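Local coordinates for extracellular solute-binding protein, family 3 (Methylophaga aminisulfidivorans MP, PDB 5SV6) that is of unknown function but has a periplasmic binding protein-like architecture and is probably associated with the methanol dehydrogenase system, at residues 199-204 and 228-233; 88-93 and 193-198; 71-76 and 273-278; 93-98 and 115-120; 156-161 and 177-182. All coordinates share one frame; numbering follows the deposited sequence.

Interaction 1 of 5, residues 199-204 and 228-233; sequences LLVSEV and VPLKMV
In the layer where helix 197-206 packs against the Leu230 side chain of strand 230-234, Val201 and Val204 of the helix share that one strand residue. The contact is made by methyl groups alone: Val201 CG1 reaches Leu230 CD1 at 3.7 Å, while Val204 CG1 meets the other branch, Leu230 CD2, at 4.0 Å. The two valines are three positions apart, so they rise from successive places on the same helix flank, and the fork of the leucine is divided between them. Both carry CG1 opposite the backbone N (chi1 175° in Val201, 180° in Val204), which directs the same branch of each at the strand. Such helix-against-sheet packing is a regular feature of the alpha/beta lobes of periplasmic binding proteins. The backbones stay well apart, with 8.5 Å between Val204 CA and Leu230 CA, so the side chains span the gap. No hydrogen bond links the segments, and the summed buried surface is 127 Å². Helix 216-224 adds to the same apolar layer: Val201 touches Ala219 and Tyr222, and Leu230 touches Val223. Val204 also rests on Ala212 of strand 211-215.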
# COMPACT_ATOMS: atom_id res chain seq x y z
N LEU A 199 3.25 -8.08 9.96
CA LEU A 199 2.51 -9.11 10.68
C LEU A 199 1.85 -10.10 9.71
O LEU A 199 1.90 -11.33 9.91
CB LEU A 199 1.44 -8.46 11.56
CG LEU A 199 0.43 -9.42 12.19
CD1 LEU A 199 1.13 -10.36 13.18
CD2 LEU A 199 -0.73 -8.67 12.85
N LEU A 200 1.21 -9.58 8.67
CA LEU A 200 0.52 -10.45 7.72
C LEU A 200 1.49 -11.35 6.96
O LEU A 200 1.22 -12.53 6.76
CB LEU A 200 -0.35 -9.63 6.75
CG LEU A 200 -1.44 -8.79 7.42
CD1 LEU A 200 -2.29 -8.05 6.39
CD2 LEU A 200 -2.33 -9.66 8.26
N VAL A 201 2.64 -10.82 6.56
CA VAL A 201 3.65 -11.65 5.92
C VAL A 201 4.15 -12.73 6.89
O VAL A 201 4.32 -13.90 6.52
CB VAL A 201 4.81 -10.82 5.35
CG1 VAL A 201 5.91 -11.73 4.79
CG2 VAL A 201 4.29 -9.88 4.26
N SER A 202 4.35 -12.34 8.14
CA SER A 202 4.81 -13.26 9.17
C SER A 202 3.87 -14.44 9.40
O SER A 202 4.32 -15.54 9.71
CB SER A 202 5.03 -12.50 10.49
OG SER A 202 6.21 -11.73 10.40
N GLU A 203 2.57 -14.20 9.24
CA GLU A 203 1.56 -15.25 9.38
C GLU A 203 1.73 -16.35 8.32
O GLU A 203 1.47 -17.52 8.58
CB GLU A 203 0.17 -14.65 9.27
CG GLU A 203 -0.23 -13.81 10.46
CD GLU A 203 -0.41 -14.64 11.71
OE1 GLU A 203 -1.37 -15.44 11.76
OE2 GLU A 203 0.42 -14.51 12.64
N VAL A 204 2.16 -15.95 7.13
CA VAL A 204 2.44 -16.91 6.07
C VAL A 204 3.72 -17.68 6.39
O VAL A 204 3.76 -18.91 6.30
CB VAL A 204 2.59 -16.23 4.70
CG1 VAL A 204 2.90 -17.28 3.61
CG2 VAL A 204 1.32 -15.44 4.35
N VAL A 228 11.60 -17.85 5.48
CA VAL A 228 11.40 -18.95 4.55
C VAL A 228 11.06 -18.38 3.18
O VAL A 228 10.45 -17.31 3.10
CB VAL A 228 10.27 -19.91 4.99
CG1 VAL A 228 10.68 -20.67 6.24
CG2 VAL A 228 8.95 -19.15 5.20
N PRO A 229 11.46 -19.07 2.10
CA PRO A 229 11.27 -18.50 0.76
C PRO A 229 9.79 -18.34 0.45
O PRO A 229 9.03 -19.29 0.61
CB PRO A 229 11.90 -19.55 -0.16
CG PRO A 229 12.80 -20.35 0.71
CD PRO A 229 12.15 -20.37 2.05
N LEU A 230 9.39 -17.15 0.01
CA LEU A 230 7.99 -16.90 -0.32
C LEU A 230 7.85 -16.54 -1.79
O LEU A 230 8.77 -16.00 -2.40
CB LEU A 230 7.43 -15.75 0.53
CG LEU A 230 7.47 -15.92 2.05
CD1 LEU A 230 6.84 -14.70 2.72
CD2 LEU A 230 6.77 -17.19 2.52
N LYS A 231 6.69 -16.85 -2.35
CA LYS A 231 6.33 -16.37 -3.66
C LYS A 231 5.42 -15.18 -3.49
O LYS A 231 4.58 -15.16 -2.58
CB LYS A 231 5.60 -17.45 -4.46
CG LYS A 231 6.52 -18.51 -5.06
CD LYS A 231 5.85 -19.22 -6.23
CE LYS A 231 5.64 -18.26 -7.41
NZ LYS A 231 5.08 -18.96 -8.60
N MSE A 232 5.57 -14.18 -4.36
CA MSE A 232 4.65 -13.06 -4.41
C MSE A 232 4.13 -12.89 -5.84
O MSE A 232 4.86 -12.46 -6.74
CB MSE A 232 5.33 -11.77 -3.91
CG MSE A 232 4.38 -10.58 -3.82
SE MSE A 232 5.18 -8.98 -3.00
CE MSE A 232 6.69 -8.77 -4.21
N VAL A 233 2.88 -13.26 -6.05
CA VAL A 233 2.30 -13.26 -7.38
C VAL A 233 1.29 -12.13 -7.49
O VAL A 233 0.27 -12.14 -6.81
CB VAL A 233 1.59 -14.61 -7.67
CG1 VAL A 233 0.94 -14.58 -9.05
CG2 VAL A 233 2.59 -15.76 -7.56

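Interaction 2 of 5, residues 88-93 and 193-198; sequences DKAAIF and VRYAPD
A small, partly buried contact between two loops, Ala90 against Val193 and Tyr195, lies where the chain after strand 82-87 meets the chain leading into helix 197-206. In a solute-binding protein of this family the two belong to different lobes, so the contact is consistent with a bridge across the interdomain cleft. The backbones come within 6.0 Å of each other, measured from Ala90 CA to Arg194 CA. Ala90 is the buried member: its CB stands at the edge of the Tyr195 ring, near the ring plane, 3.8 Å from Tyr195 CD1. The same methyl lies 3.8 Å from Val193 O. Ile92 comes to the ring obliquely, with its CG2 4.4 Å from Tyr195 CE1, a looser apposition than that of the alanine. The chi1 of Tyr195, -98°, is off a staggered value, and together with the perpendicular turn of the ring plane (chi2 91°) it sets the CD1-CE1 edge beside Ala90.

No direct hydrogen bond crosses the contact. Instead one water accepts from both backbones, at 3.2 Å from Ala90 N and 3.1 Å from Val193 N, so two amides pointing into the gap are satisfied by a single oxygen. Each loop also has an ionic or polar tie to strand 54-55: Ala91 N bonds Glu55 OE1, and Arg194 NE forms a salt bridge with Asp54 OD2. Ala90 and Tyr195 both touch Glu55 as well, which places that short strand alongside the meeting point, with helix 94-99 following one loop and helix 197-206, packed against helix 216-224, following the other.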
# COMPACT_ATOMS: atom_id res chain seq x y z
N ASP A 88 0.38 11.30 14.02
CA ASP A 88 0.41 10.15 14.90
C ASP A 88 -0.65 9.15 14.50
O ASP A 88 -0.73 8.06 15.06
CB ASP A 88 0.20 10.59 16.34
CG ASP A 88 1.21 11.61 16.78
OD1 ASP A 88 2.40 11.24 16.88
OD2 ASP A 88 0.83 12.78 17.00
N LYS A 89 -1.48 9.54 13.55
CA LYS A 89 -2.52 8.66 13.03
C LYS A 89 -1.98 7.83 11.86
O LYS A 89 -0.90 8.12 11.33
CB LYS A 89 -3.74 9.46 12.59
CG LYS A 89 -4.36 10.35 13.68
CD LYS A 89 -5.33 9.58 14.56
CE LYS A 89 -6.62 9.25 13.83
NZ LYS A 89 -7.66 10.33 13.94
N ALA A 90 -2.74 6.82 11.46
CA ALA A 90 -2.39 5.99 10.32
C ALA A 90 -2.33 6.85 9.07
O ALA A 90 -3.00 7.88 9.00
CB ALA A 90 -3.43 4.89 10.16
N ALA A 91 -1.54 6.44 8.08
CA ALA A 91 -1.35 7.23 6.86
C ALA A 91 -2.66 7.46 6.10
O ALA A 91 -2.80 8.46 5.38
CB ALA A 91 -0.30 6.59 5.95
N ILE A 92 -3.62 6.56 6.25
CA ILE A 92 -4.90 6.72 5.57
C ILE A 92 -5.62 8.03 5.96
O ILE A 92 -6.48 8.51 5.21
CB ILE A 92 -5.83 5.47 5.78
CG1 ILE A 92 -6.98 5.46 4.77
CG2 ILE A 92 -6.34 5.40 7.22
CD1 ILE A 92 -7.87 4.22 4.88
N PHE A 93 -5.24 8.63 7.09
CA PHE A 93 -5.81 9.91 7.55
C PHE A 93 -5.02 11.16 7.16
O PHE A 93 -5.40 12.28 7.53
CB PHE A 93 -5.96 9.91 9.08
CG PHE A 93 -6.92 8.89 9.59
CD1 PHE A 93 -6.47 7.81 10.33
CD2 PHE A 93 -8.27 8.99 9.31
CE1 PHE A 93 -7.35 6.85 10.80
CE2 PHE A 93 -9.17 8.03 9.78
CZ PHE A 93 -8.70 6.97 10.52
N VAL A 193 -4.70 3.71 15.68
CA VAL A 193 -4.77 2.33 15.21
C VAL A 193 -3.66 2.07 14.20
O VAL A 193 -3.76 2.48 13.04
CB VAL A 193 -6.13 2.09 14.54
CG1 VAL A 193 -6.30 0.64 14.18
CG2 VAL A 193 -7.26 2.56 15.46
N ARG A 194 -2.59 1.41 14.64
CA ARG A 194 -1.45 1.20 13.75
C ARG A 194 -1.64 0.06 12.74
O ARG A 194 -2.28 -0.96 13.04
CB ARG A 194 -0.14 1.05 14.55
CG ARG A 194 -0.08 -0.14 15.51
CD ARG A 194 1.23 -0.14 16.30
NE ARG A 194 2.40 0.20 15.47
CZ ARG A 194 3.22 -0.69 14.92
NH1 ARG A 194 3.03 -1.99 15.09
NH2 ARG A 194 4.25 -0.28 14.19
N TYR A 195 -1.10 0.27 11.54
CA TYR A 195 -1.15 -0.68 10.42
C TYR A 195 0.20 -1.37 10.32
O TYR A 195 1.20 -0.71 10.05
CB TYR A 195 -1.32 0.09 9.10
CG TYR A 195 -2.71 0.21 8.52
CD1 TYR A 195 -3.52 1.30 8.83
CD2 TYR A 195 -3.18 -0.72 7.59
CE1 TYR A 195 -4.79 1.44 8.27
CE2 TYR A 195 -4.44 -0.59 7.03
CZ TYR A 195 -5.24 0.50 7.37
OH TYR A 195 -6.50 0.64 6.82
N ALA A 196 0.24 -2.69 10.51
CA ALA A 196 1.51 -3.42 10.38
C ALA A 196 1.44 -4.60 9.41
O ALA A 196 1.17 -5.73 9.81
CB ALA A 196 2.01 -3.88 11.76
N PRO A 197 1.71 -4.35 8.11
CA PRO A 197 1.65 -5.43 7.12
C PRO A 197 2.71 -6.52 7.31
O PRO A 197 2.53 -7.64 6.81
CB PRO A 197 1.88 -4.69 5.79
CG PRO A 197 2.60 -3.43 6.18
CD PRO A 197 2.01 -3.04 7.50
N ASP A 198 3.81 -6.21 7.99
CA ASP A 198 4.82 -7.22 8.30
C ASP A 198 4.25 -8.37 9.14
O ASP A 198 4.72 -9.51 9.05
CB ASP A 198 6.00 -6.58 9.02
CG ASP A 198 5.60 -5.93 10.33
OD1 ASP A 198 4.75 -5.01 10.30
OD2 ASP A 198 6.11 -6.36 11.38
O HOH W 1 -4.95 6.07 13.68

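Interaction 3 of 5, residues 71-76 and 273-278; sequences AKILAD and HKADPK
Ile73 of helix 66-77 packs against Ala275 and Lys278 at the junction between helices 262-274 and 276-286, a helix-to-helix contact on the outer part of the alpha/beta fold. The link across the segments is by van der Waals contact, without any hydrogen bond, and buries 139 Å² in all. Ile73 uses both of its branches. CG2, which lies opposite the backbone N when chi1 is -66°, sits 3.7 Å from Ala275 CB. The other branch extends almost straight, with chi2 at 173°, and carries Ile73 CD1 to Lys278, where it lies 3.7 Å from Lys278 O and 3.9 Å from Lys278 CB. Lys278 thus contributes its main chain and first carbon, whereas its amine turns elsewhere. Ile279 and Val282, further along helix 276-286, also touch Ile73.

The backbone turns at this junction. Ala275 follows one helix and occupies the N-cap position of the next, and Asp276 N bonds His273 O at 3.3 Å across the turn. At this break the CB of Ala275 points toward Ile73, with 7.2 Å between Ile73 CA and Ala275 CA.

Ionic contacts stay within each element. Asp276 OD1 pairs with Lys280 NZ one turn on. In the other helix Lys72 NZ reaches Asp76 OD1 at 3.1 Å, meeting that oxygen from above the carboxylate plane, 52° out of it.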
# COMPACT_ATOMS: atom_id res chain seq x y z
N ALA A 71 10.35 11.47 -0.80
CA ALA A 71 10.09 12.87 -0.45
C ALA A 71 11.37 13.69 -0.58
O ALA A 71 11.35 14.83 -1.05
CB ALA A 71 9.53 12.96 0.97
N LYS A 72 12.48 13.09 -0.16
CA LYS A 72 13.79 13.74 -0.26
C LYS A 72 14.17 13.98 -1.73
O LYS A 72 14.57 15.09 -2.10
CB LYS A 72 14.82 12.91 0.52
CG LYS A 72 16.32 13.24 0.34
CD LYS A 72 16.64 14.72 0.29
CE LYS A 72 16.10 15.51 1.46
NZ LYS A 72 15.45 16.74 0.90
N ILE A 73 14.01 12.96 -2.56
CA ILE A 73 14.21 13.11 -3.99
C ILE A 73 13.33 14.22 -4.57
O ILE A 73 13.81 15.09 -5.30
CB ILE A 73 13.93 11.78 -4.73
CG1 ILE A 73 14.98 10.74 -4.33
CG2 ILE A 73 13.93 11.99 -6.22
CD1 ILE A 73 14.71 9.36 -4.88
N LEU A 74 12.04 14.21 -4.23
CA LEU A 74 11.12 15.21 -4.76
C LEU A 74 11.51 16.63 -4.35
O LEU A 74 11.51 17.56 -5.17
CB LEU A 74 9.67 14.90 -4.34
CG LEU A 74 8.58 15.85 -4.82
CD1 LEU A 74 8.54 15.95 -6.37
CD2 LEU A 74 7.21 15.41 -4.26
N ALA A 75 11.87 16.81 -3.08
CA ALA A 75 12.26 18.14 -2.59
C ALA A 75 13.58 18.63 -3.22
O ALA A 75 13.69 19.79 -3.63
CB ALA A 75 12.35 18.17 -1.08
N ASP A 76 14.57 17.73 -3.29
CA ASP A 76 15.86 18.04 -3.92
C ASP A 76 15.66 18.48 -5.37
O ASP A 76 16.24 19.46 -5.82
CB ASP A 76 16.79 16.83 -3.89
CG ASP A 76 17.39 16.56 -2.51
OD1 ASP A 76 17.22 17.39 -1.60
OD2 ASP A 76 18.04 15.50 -2.35
N HIS A 273 8.90 13.81 -13.48
CA HIS A 273 9.46 13.38 -14.75
C HIS A 273 10.99 13.47 -14.71
O HIS A 273 11.70 12.52 -15.10
CB HIS A 273 8.87 14.21 -15.90
CG HIS A 273 9.24 13.68 -17.25
ND1 HIS A 273 10.13 14.32 -18.09
CD2 HIS A 273 8.84 12.56 -17.91
CE1 HIS A 273 10.27 13.62 -19.20
NE2 HIS A 273 9.50 12.55 -19.12
N LYS A 274 11.52 14.57 -14.19
CA LYS A 274 12.97 14.77 -14.11
C LYS A 274 13.66 13.71 -13.26
O LYS A 274 14.72 13.21 -13.63
CB LYS A 274 13.30 16.16 -13.56
CG LYS A 274 13.66 17.17 -14.63
CD LYS A 274 14.47 18.36 -14.08
CE LYS A 274 13.56 19.39 -13.46
NZ LYS A 274 14.29 20.56 -12.89
N ALA A 275 13.05 13.37 -12.13
CA ALA A 275 13.68 12.47 -11.18
C ALA A 275 13.24 11.03 -11.36
O ALA A 275 13.53 10.19 -10.51
CB ALA A 275 13.37 12.93 -9.76
N ASP A 276 12.55 10.75 -12.45
CA ASP A 276 11.99 9.42 -12.65
C ASP A 276 12.97 8.25 -12.44
O ASP A 276 12.61 7.27 -11.79
CB ASP A 276 11.27 9.28 -13.99
CG ASP A 276 10.52 7.98 -14.10
OD1 ASP A 276 9.65 7.72 -13.24
OD2 ASP A 276 10.82 7.20 -15.01
N PRO A 277 14.21 8.34 -12.97
CA PRO A 277 15.09 7.19 -12.74
C PRO A 277 15.39 6.97 -11.26
O PRO A 277 15.40 5.82 -10.84
CB PRO A 277 16.37 7.57 -13.51
CG PRO A 277 15.90 8.50 -14.58
CD PRO A 277 14.78 9.29 -13.95
N LYS A 278 15.60 8.04 -10.49
CA LYS A 278 15.90 7.93 -9.06
C LYS A 278 14.71 7.41 -8.27
O LYS A 278 14.86 6.62 -7.34
CB LYS A 278 16.27 9.30 -8.48
CG LYS A 278 17.50 9.96 -9.07
CD LYS A 278 17.64 11.38 -8.49
CE LYS A 278 18.72 12.18 -9.20
NZ LYS A 278 20.05 11.58 -9.01

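Interaction 4 of 5, residues 93-98 and 115-120; sequences FLVTEK and PRVATS
The Arg116 guanidinium presents one face to Val95, whose CG1 stands 3.6 Å above the plane, over the centre of the group. Val95 CG1 is 3.7 Å from Arg116 CZ, and Val95 CG2 reaches Arg116 NH2 at the same distance, so the isopropyl group straddles much of that face. Thr96 comes in obliquely, its CG2 3.5 Å from Arg116 NH1. A second flat group, the Phe93 ring, takes no part across the segments but forms a cation-pi pair with Lys89.

The arginine chain runs extended through chi2 and bends at chi3 (-56°), a turn that lays the guanidinium over the start of helix 94-99. Val95 CG1 also meets Val117 CG1 at 3.9 Å. With chi1 at 165° that one methyl faces both the planar charge and the valine, and it connects the surface part of the contact to its buried part, where Val110 and Ala256 touch Val95 and Val117 respectively. This places helix 94-99 against the segment entering strand 118-133 of the large mixed sheet.

Polar links are indirect. A water accepts from Thr96 N at 3.0 Å and from Arg116 NH1 at 3.3 Å, joining the helix backbone to the guanidinium. The stronger partner of the arginine lies outside, in the salt bridge of NH2 to Asp114 OD2. The charge is therefore met by a carboxylate at NH2 and a water at NH1 while a valine lies over the flat face, a combination that would tend to fix the rotation of the guanidinium.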
# COMPACT_ATOMS: atom_id res chain seq x y z
N PHE A 93 -5.24 8.63 7.09
CA PHE A 93 -5.81 9.91 7.55
C PHE A 93 -5.02 11.16 7.16
O PHE A 93 -5.40 12.28 7.53
CB PHE A 93 -5.96 9.91 9.08
CG PHE A 93 -6.92 8.89 9.59
CD1 PHE A 93 -6.47 7.81 10.33
CD2 PHE A 93 -8.27 8.99 9.31
CE1 PHE A 93 -7.35 6.85 10.80
CE2 PHE A 93 -9.17 8.03 9.78
CZ PHE A 93 -8.70 6.97 10.52
N LEU A 94 -3.93 11.00 6.42
CA LEU A 94 -3.09 12.14 6.07
C LEU A 94 -3.82 13.18 5.22
O LEU A 94 -3.62 14.38 5.37
CB LEU A 94 -1.85 11.66 5.33
CG LEU A 94 -0.81 10.95 6.18
CD1 LEU A 94 0.33 10.46 5.30
CD2 LEU A 94 -0.29 11.91 7.23
N VAL A 95 -4.66 12.70 4.31
CA VAL A 95 -5.36 13.58 3.40
C VAL A 95 -6.39 14.43 4.16
O VAL A 95 -6.41 15.65 4.04
CB VAL A 95 -6.05 12.79 2.28
CG1 VAL A 95 -7.08 13.66 1.55
CG2 VAL A 95 -5.01 12.23 1.30
N THR A 96 -7.23 13.78 4.95
CA THR A 96 -8.35 14.46 5.58
C THR A 96 -7.99 15.27 6.81
O THR A 96 -8.62 16.30 7.09
CB THR A 96 -9.47 13.47 5.95
OG1 THR A 96 -8.92 12.43 6.76
CG2 THR A 96 -10.05 12.86 4.70
N GLU A 97 -7.00 14.82 7.57
CA GLU A 97 -6.67 15.50 8.83
C GLU A 97 -5.49 16.46 8.73
O GLU A 97 -5.29 17.30 9.60
CB GLU A 97 -6.48 14.47 9.95
CG GLU A 97 -7.65 13.50 10.07
CD GLU A 97 -7.86 12.99 11.48
OE1 GLU A 97 -8.04 13.81 12.39
OE2 GLU A 97 -7.83 11.75 11.67
N LYS A 98 -4.70 16.34 7.67
CA LYS A 98 -3.53 17.20 7.54
C LYS A 98 -3.58 18.06 6.27
O LYS A 98 -3.67 19.30 6.36
CB LYS A 98 -2.25 16.36 7.58
CG LYS A 98 -1.85 15.89 8.98
CD LYS A 98 -1.52 17.10 9.86
CE LYS A 98 -0.81 16.71 11.15
NZ LYS A 98 -1.74 16.06 12.11
N PRO A 115 -10.73 11.63 -5.67
CA PRO A 115 -11.63 12.77 -5.87
C PRO A 115 -11.40 13.92 -4.90
O PRO A 115 -11.85 15.04 -5.16
CB PRO A 115 -13.02 12.17 -5.64
CG PRO A 115 -12.83 10.69 -5.87
CD PRO A 115 -11.47 10.40 -5.32
N ARG A 116 -10.72 13.65 -3.80
CA ARG A 116 -10.61 14.59 -2.70
C ARG A 116 -9.53 15.65 -2.91
O ARG A 116 -9.48 16.65 -2.20
CB ARG A 116 -10.32 13.84 -1.40
CG ARG A 116 -11.43 12.85 -0.99
CD ARG A 116 -10.98 11.95 0.16
NE ARG A 116 -9.76 11.23 -0.17
CZ ARG A 116 -8.97 10.64 0.73
NH1 ARG A 116 -9.28 10.69 2.01
NH2 ARG A 116 -7.87 10.01 0.34
N VAL A 117 -8.67 15.41 -3.89
CA VAL A 117 -7.43 16.17 -4.04
C VAL A 117 -7.08 16.30 -5.51
O VAL A 117 -7.74 15.70 -6.36
CB VAL A 117 -6.27 15.43 -3.31
CG1 VAL A 117 -6.44 15.49 -1.80
CG2 VAL A 117 -6.17 13.98 -3.78
N ALA A 118 -6.07 17.10 -5.83
CA ALA A 118 -5.47 17.01 -7.16
C ALA A 118 -4.35 15.98 -7.11
O ALA A 118 -3.60 15.91 -6.12
CB ALA A 118 -4.94 18.38 -7.62
N THR A 119 -4.22 15.17 -8.15
CA THR A 119 -3.20 14.12 -8.17
C THR A 119 -2.22 14.35 -9.32
O THR A 119 -2.60 14.78 -10.40
CB THR A 119 -3.80 12.70 -8.28
OG1 THR A 119 -4.79 12.69 -9.32
CG2 THR A 119 -4.45 12.28 -6.97
N SER A 120 -0.96 14.05 -9.05
CA SER A 120 0.09 14.21 -10.04
C SER A 120 -0.05 13.14 -11.11
O SER A 120 -0.85 12.20 -10.97
CB SER A 120 1.45 14.04 -9.35
OG SER A 120 1.65 12.67 -9.03
O HOH W 2 -7.38 10.78 4.70

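Interaction 5 of 5, residues 156-161 and 177-182; sequences IVPGSP and NYTMSL
Ile156 and Thr179 bring their backbones to 6.7 Å between CA atoms, next to a type II beta turn from Val157 to Ser160, with Gly159 at its left-handed third position. Thr179, on helix 172-180, points toward the loop and meets Ile156 and the turn residue Pro158. Its CG2, placed opposite the backbone N (chi1 -61°), touches Pro158 CG at 3.7 Å and lies 3.8 Å from Ile156 O. The hydroxyl branch passes Ile156 instead, with Thr179 OG1 4.2 Å from Ile156 CG1, and takes its hydrogen bond within its own helix, at Asn175 O.

The proline ring has a second neighbour. Met180, a selenomethionine here, starts out pointing away from the loop, but bends at chi2 and chi3 bring its CE back to 3.6 Å from Pro158 CG; the two side chains run past one another in opposite senses. After Met180, Ser181 OG donates to Tyr178 O at 2.6 Å, with a C=O...donor angle of 135°, and Ser181 N shares the same acceptor at 3.1 Å.

Strand 154-156 and helix 172-180 are parts of one of the two alpha/beta lobes of this binding-protein fold. Across the two segments the meeting is mostly carbon against carbon, with one carbonyl oxygen and one hydroxyl at van der Waals range. No hydrogen bond crosses the segments, and their cohesion probably rests mainly on van der Waals packing.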
# COMPACT_ATOMS: atom_id res chain seq x y z
N ILE A 156 -5.50 -11.02 5.12
CA ILE A 156 -5.89 -9.88 4.29
C ILE A 156 -6.25 -8.63 5.10
O ILE A 156 -6.45 -8.70 6.32
CB ILE A 156 -7.09 -10.20 3.37
CG1 ILE A 156 -8.35 -10.42 4.21
CG2 ILE A 156 -6.77 -11.42 2.48
CD1 ILE A 156 -9.64 -10.26 3.43
N VAL A 157 -6.34 -7.50 4.41
CA VAL A 157 -6.75 -6.25 5.03
C VAL A 157 -8.22 -5.96 4.70
O VAL A 157 -8.60 -5.89 3.53
CB VAL A 157 -5.87 -5.08 4.55
CG1 VAL A 157 -6.31 -3.76 5.19
CG2 VAL A 157 -4.40 -5.35 4.85
N PRO A 158 -9.05 -5.79 5.73
CA PRO A 158 -10.48 -5.51 5.52
C PRO A 158 -10.68 -4.20 4.76
O PRO A 158 -9.90 -3.26 4.95
CB PRO A 158 -11.03 -5.40 6.94
CG PRO A 158 -10.06 -6.18 7.78
CD PRO A 158 -8.72 -5.94 7.16
N GLY A 159 -11.69 -4.15 3.90
CA GLY A 159 -11.96 -2.96 3.11
C GLY A 159 -11.14 -2.85 1.84
O GLY A 159 -11.30 -1.90 1.06
N SER A 160 -10.25 -3.82 1.62
CA SER A 160 -9.42 -3.85 0.42
C SER A 160 -10.10 -4.75 -0.64
O SER A 160 -11.05 -5.47 -0.32
CB SER A 160 -8.01 -4.36 0.76
OG SER A 160 -8.05 -5.72 1.16
N PRO A 161 -9.62 -4.71 -1.90
CA PRO A 161 -10.20 -5.62 -2.90
C PRO A 161 -10.07 -7.09 -2.49
O PRO A 161 -10.85 -7.91 -2.97
CB PRO A 161 -9.35 -5.35 -4.15
CG PRO A 161 -8.80 -3.97 -3.95
CD PRO A 161 -8.58 -3.83 -2.47
N ASN A 177 -13.11 -14.39 11.78
CA ASN A 177 -12.48 -14.42 13.09
C ASN A 177 -10.95 -14.35 13.01
O ASN A 177 -10.31 -13.62 13.76
CB ASN A 177 -12.92 -15.64 13.91
CG ASN A 177 -14.41 -15.63 14.22
OD1 ASN A 177 -15.06 -14.59 14.18
ND2 ASN A 177 -14.95 -16.80 14.52
N TYR A 178 -10.36 -15.10 12.08
CA TYR A 178 -8.92 -15.02 11.86
C TYR A 178 -8.45 -13.59 11.51
O TYR A 178 -7.51 -13.09 12.11
CB TYR A 178 -8.49 -15.99 10.77
CG TYR A 178 -7.01 -15.91 10.49
CD1 TYR A 178 -6.09 -16.15 11.50
CD2 TYR A 178 -6.53 -15.59 9.23
CE1 TYR A 178 -4.73 -16.07 11.27
CE2 TYR A 178 -5.16 -15.51 8.98
CZ TYR A 178 -4.27 -15.76 10.01
OH TYR A 178 -2.92 -15.68 9.79
N THR A 179 -9.13 -12.96 10.56
CA THR A 179 -8.79 -11.59 10.12
C THR A 179 -8.90 -10.57 11.25
O THR A 179 -8.05 -9.67 11.40
CB THR A 179 -9.72 -11.16 8.96
OG1 THR A 179 -9.55 -12.04 7.85
CG2 THR A 179 -9.41 -9.73 8.52
N MSE A 180 -9.95 -10.71 12.05
CA MSE A 180 -10.18 -9.81 13.19
C MSE A 180 -9.18 -10.02 14.34
O MSE A 180 -9.07 -9.17 15.22
CB MSE A 180 -11.60 -9.99 13.73
CG MSE A 180 -12.67 -9.51 12.79
SE MSE A 180 -12.44 -7.64 12.25
CE MSE A 180 -11.78 -7.91 10.44
N SER A 181 -8.49 -11.16 14.34
CA SER A 181 -7.46 -11.42 15.35
C SER A 181 -6.16 -10.71 14.98
O SER A 181 -5.24 -10.63 15.80
CB SER A 181 -7.21 -12.93 15.51
OG SER A 181 -6.40 -13.45 14.45
N LEU A 182 -6.09 -10.22 13.75
CA LEU A 182 -4.85 -9.61 13.23
C LEU A 182 -4.92 -8.09 13.07
O LEU A 182 -3.92 -7.41 13.25
CB LEU A 182 -4.48 -10.21 11.87
CG LEU A 182 -4.14 -11.70 11.81
CD1 LEU A 182 -4.04 -12.18 10.37
CD2 LEU A 182 -2.85 -11.99 12.57

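In the fold
Interactions 1 and 5 belong to one half of the molecule and touch directly: Glu203 OE1 and Tyr178 OH form a probable hydrogen bond, and Leu182 packs on helix 197-206. Interactions 3 and 4 lie in the other half, about 8 Å apart at their nearest atoms. Interaction 2 joins the two sides, sharing Phe93 with interaction 4, reaching it also through the Lys89-Glu97 salt bridge, and touching interaction 5 through Tyr195 and Val157. Interaction 1 is the buried one and purely aliphatic, whereas the other four are partly buried. A water that bridges the two segments is found in interactions 2 and 4, and a charged group takes part in the packing itself only in interaction 4.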